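Local coordinates for putative cytosolic protein (Geobacillus zalihae, PDB 6AHX) that probably represses transcription of a copper-responsive operon, releasing its DNA when copper binds, as in other copper-sensing regulators of the CsoR family, at residues K17-R25 and V66-S74. Residues are numbered along the deposited sequence; the frame is centred on the assembly and turned at random.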
loop_
_atom_site.group_PDB
_atom_site.type_symbol
_atom_site.label_atom_id
_atom_site.label_comp_id
_atom_site.label_asym_id
_atom_site.label_seq_id
_atom_site.Cartn_x
_atom_site.Cartn_y
_atom_site.Cartn_z
ATOM N N LYS A 17 6.310 -20.264 -7.901
ATOM C CA LYS A 17 5.109 -19.688 -8.646
ATOM C C LYS A 17 5.251 -18.206 -8.958
ATOM O O LYS A 17 5.139 -17.852 -10.102
ATOM C CB LYS A 17 3.788 -19.924 -7.924
ATOM C CG LYS A 17 2.593 -19.399 -8.692
ATOM C CD LYS A 17 1.321 -20.172 -8.354
ATOM C CE LYS A 17 0.080 -19.295 -8.476
ATOM N NZ LYS A 17 -0.349 -18.855 -9.840
ATOM N N TYR A 18 5.493 -17.339 -7.973
ATOM C CA TYR A 18 5.735 -15.907 -8.275
ATOM C C TYR A 18 7.208 -15.636 -8.259
ATOM O O TYR A 18 7.927 -16.139 -7.392
ATOM C CB TYR A 18 4.980 -14.960 -7.300
ATOM C CG TYR A 18 3.497 -15.106 -7.456
ATOM C CD1 TYR A 18 2.844 -14.538 -8.513
ATOM C CD2 TYR A 18 2.762 -15.870 -6.581
ATOM C CE1 TYR A 18 1.485 -14.696 -8.666
ATOM C CE2 TYR A 18 1.393 -16.048 -6.721
ATOM C CZ TYR A 18 0.769 -15.476 -7.763
ATOM O OH TYR A 18 -0.553 -15.677 -7.945
ATOM N N ARG A 19 7.675 -14.813 -9.183
ATOM C CA ARG A 19 9.089 -14.460 -9.159
ATOM C C ARG A 19 9.471 -13.787 -7.860
ATOM O O ARG A 19 8.689 -13.016 -7.285
ATOM C CB ARG A 19 9.469 -13.616 -10.352
ATOM C CG ARG A 19 9.580 -14.488 -11.620
ATOM C CD ARG A 19 9.976 -13.740 -12.902
ATOM N NE ARG A 19 9.116 -12.568 -13.130
ATOM C CZ ARG A 19 9.361 -11.318 -12.730
ATOM N NH1 ARG A 19 10.485 -11.005 -12.088
ATOM N NH2 ARG A 19 8.467 -10.359 -12.987
ATOM N N LYS A 20 10.657 -14.134 -7.368
ATOM C CA LYS A 20 11.231 -13.493 -6.178
ATOM C C LYS A 20 11.148 -11.956 -6.182
ATOM O O LYS A 20 10.855 -11.351 -5.164
ATOM C CB LYS A 20 12.676 -13.968 -5.939
ATOM C CG LYS A 20 12.867 -14.640 -4.573
ATOM C CD LYS A 20 11.927 -15.862 -4.327
ATOM C CE LYS A 20 12.661 -17.163 -3.936
ATOM N NZ LYS A 20 13.761 -16.998 -2.925
ATOM N N GLN A 21 11.365 -11.349 -7.328
ATOM C CA GLN A 21 11.198 -9.910 -7.469
ATOM C C GLN A 21 9.820 -9.392 -7.092
ATOM O O GLN A 21 9.748 -8.320 -6.510
ATOM C CB GLN A 21 11.575 -9.440 -8.862
ATOM C CG GLN A 21 13.080 -9.220 -8.960
ATOM C CD GLN A 21 13.674 -9.443 -10.344
ATOM O OE1 GLN A 21 12.959 -9.586 -11.347
ATOM N NE2 GLN A 21 15.012 -9.477 -10.399
ATOM N N VAL A 22 8.765 -10.149 -7.408
ATOM C CA VAL A 22 7.389 -9.842 -6.936
ATOM C C VAL A 22 7.285 -9.875 -5.411
ATOM O O VAL A 22 6.790 -8.956 -4.810
ATOM C CB VAL A 22 6.343 -10.794 -7.506
ATOM C CG1 VAL A 22 5.027 -10.624 -6.787
ATOM C CG2 VAL A 22 6.156 -10.532 -9.005
ATOM N N ILE A 23 7.778 -10.930 -4.810
ATOM C CA ILE A 23 7.701 -11.059 -3.382
ATOM C C ILE A 23 8.473 -9.921 -2.702
ATOM O O ILE A 23 7.994 -9.291 -1.716
ATOM C CB ILE A 23 8.153 -12.482 -2.928
ATOM C CG1 ILE A 23 7.079 -13.523 -3.310
ATOM C CG2 ILE A 23 8.283 -12.564 -1.408
ATOM C CD1 ILE A 23 7.441 -14.471 -4.411
ATOM N N ASN A 24 9.658 -9.654 -3.243
ATOM C CA ASN A 24 10.516 -8.610 -2.704
ATOM C C ASN A 24 9.920 -7.209 -2.823
ATOM O O ASN A 24 10.009 -6.453 -1.858
ATOM C CB ASN A 24 11.909 -8.646 -3.362
ATOM C CG ASN A 24 12.700 -9.889 -2.952
ATOM O OD1 ASN A 24 12.292 -10.677 -2.048
ATOM N ND2 ASN A 24 13.837 -10.085 -3.608
ATOM N N ARG A 25 9.324 -6.898 -3.977
ATOM C CA ARG A 25 8.623 -5.624 -4.150
ATOM C C ARG A 25 7.528 -5.474 -3.074
ATOM O O ARG A 25 7.444 -4.436 -2.404
ATOM C CB ARG A 25 8.052 -5.472 -5.547
ATOM C CG ARG A 25 8.460 -4.133 -6.175
ATOM C CD ARG A 25 7.948 -2.754 -5.612
ATOM N NE ARG A 25 7.560 -2.035 -6.864
ATOM C CZ ARG A 25 7.848 -0.782 -7.284
ATOM N NH1 ARG A 25 8.426 0.142 -6.534
ATOM N NH2 ARG A 25 7.452 -0.411 -8.505
ATOM N N VAL A 66 2.953 -6.320 -13.192
ATOM C CA VAL A 66 3.978 -7.345 -13.331
ATOM C C VAL A 66 3.384 -8.741 -13.114
ATOM O O VAL A 66 3.726 -9.701 -13.834
ATOM C CB VAL A 66 5.118 -7.111 -12.317
ATOM C CG1 VAL A 66 6.072 -8.297 -12.176
ATOM C CG2 VAL A 66 5.874 -5.869 -12.672
ATOM N N ILE A 67 2.560 -8.873 -12.088
ATOM C CA ILE A 67 1.955 -10.142 -11.770
ATOM C C ILE A 67 0.991 -10.537 -12.873
ATOM O O ILE A 67 0.985 -11.675 -13.313
ATOM C CB ILE A 67 1.180 -10.064 -10.428
ATOM C CG1 ILE A 67 2.163 -9.893 -9.222
ATOM C CG2 ILE A 67 0.201 -11.268 -10.213
ATOM C CD1 ILE A 67 1.417 -9.513 -7.931
ATOM N N PHE A 68 0.149 -9.606 -13.276
ATOM C CA PHE A 68 -0.733 -9.842 -14.405
ATOM C C PHE A 68 0.019 -10.282 -15.701
ATOM O O PHE A 68 -0.395 -11.225 -16.362
ATOM C CB PHE A 68 -1.644 -8.628 -14.666
ATOM C CG PHE A 68 -2.825 -8.948 -15.541
ATOM C CD1 PHE A 68 -3.976 -9.463 -15.025
ATOM C CD2 PHE A 68 -2.770 -8.757 -16.888
ATOM C CE1 PHE A 68 -5.074 -9.761 -15.844
ATOM C CE2 PHE A 68 -3.860 -9.031 -17.710
ATOM C CZ PHE A 68 -5.001 -9.555 -17.188
ATOM N N ALA A 69 1.117 -9.627 -16.049
ATOM C CA ALA A 69 1.959 -10.090 -17.144
ATOM C C ALA A 69 2.531 -11.495 -16.973
ATOM O O ALA A 69 2.430 -12.332 -17.857
ATOM C CB ALA A 69 3.081 -9.110 -17.398
ATOM N N ASP A 70 3.134 -11.763 -15.847
ATOM C CA ASP A 70 3.641 -13.107 -15.571
ATOM C C ASP A 70 2.643 -14.267 -15.508
ATOM O O ASP A 70 3.025 -15.400 -15.737
ATOM C CB ASP A 70 4.383 -13.106 -14.246
ATOM C CG ASP A 70 5.619 -12.268 -14.263
ATOM O OD1 ASP A 70 5.954 -11.711 -15.317
ATOM O OD2 ASP A 70 6.233 -12.158 -13.158
ATOM N N HIS A 71 1.400 -13.998 -15.113
ATOM C CA HIS A 71 0.411 -15.026 -14.833
ATOM C C HIS A 71 -0.884 -14.731 -15.541
ATOM O O HIS A 71 -1.929 -15.123 -15.091
ATOM C CB HIS A 71 0.212 -15.166 -13.307
ATOM C CG HIS A 71 1.481 -15.498 -12.587
ATOM N ND1 HIS A 71 1.954 -16.788 -12.495
ATOM C CD2 HIS A 71 2.429 -14.709 -12.017
ATOM C CE1 HIS A 71 3.135 -16.790 -11.896
ATOM N NE2 HIS A 71 3.454 -15.540 -11.611
ATOM N N MET A 72 -0.827 -14.084 -16.687
ATOM C CA MET A 72 -2.026 -13.625 -17.394
ATOM C C MET A 72 -3.111 -14.688 -17.518
ATOM O O MET A 72 -4.302 -14.416 -17.324
ATOM C CB MET A 72 -1.640 -13.060 -18.772
ATOM C CG MET A 72 -2.815 -12.497 -19.514
ATOM S SD MET A 72 -2.549 -11.593 -21.027
ATOM C CE MET A 72 -1.520 -10.223 -20.481
ATOM N N GLU A 73 -2.706 -15.902 -17.870
ATOM C CA GLU A 73 -3.654 -16.950 -18.129
ATOM C C GLU A 73 -4.583 -17.178 -16.914
ATOM O O GLU A 73 -5.778 -17.303 -17.068
ATOM C CB GLU A 73 -2.934 -18.255 -18.433
ATOM C CG GLU A 73 -3.906 -19.323 -18.901
ATOM C CD GLU A 73 -3.303 -20.694 -18.890
ATOM O OE1 GLU A 73 -2.185 -20.889 -19.367
ATOM O OE2 GLU A 73 -3.962 -21.582 -18.437
ATOM N N SER A 74 -3.967 -17.275 -15.747
ATOM C CA SER A 74 -4.644 -17.492 -14.462
ATOM C C SER A 74 -5.163 -16.225 -13.772
ATOM O O SER A 74 -6.061 -16.327 -12.987
ATOM C CB SER A 74 -3.734 -18.273 -13.509
ATOM O OG SER A 74 -2.671 -17.464 -13.130
HETATM O O HOH W 1 5.848 -13.790 -10.914
#
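Tyr-18 turns the CD1-CE1 edge of its ring onto one face of the His-71 imidazole, a T-shaped pair with centroids 4.6 Å apart and planes at 61°. With CG anti to its carbonyl carbon (chi1 -58°), His-71 sends its ring across to the chain just ahead of helix 20-41. One water, lying at the edge of that imidazole and in its plane, is 3.0 Å from His-71 NE2; it accepts from the backbone N of Arg-19 and donates to OD2 of Asp-70. The same OD2 takes the salt bridge from Arg-19, whose chain bends at chi3 (-52°) to bring NE within 2.9 Å; NE comes in from above the carboxylate plane, and NH2 adds a weak second bond. Here the two long helices of the hairpin, 20-41 and 46-70, run nearly antiparallel, in keeping with the all-helical fold of CsoR-type repressors. An alanine in place of Asp-70 would take away the carboxylate oxygen to which the water donates and is likely to leave the Arg-19 guanidinium without its charged mate. Beneath this polar layer Val-22 fits its two methyls against the facing helix, CG1 lying 3.8 Å from Ile-67 CG1 and CG2 3.9 Å from Val-66 CG1. Ile-67 CG2 also reaches Tyr-18 CE1, at 4.0 Å, while the phenol OH hydrogen-bonds to the carbonyl O of Arg-44 of the second subunit, tying this end of the hairpin into the dimer.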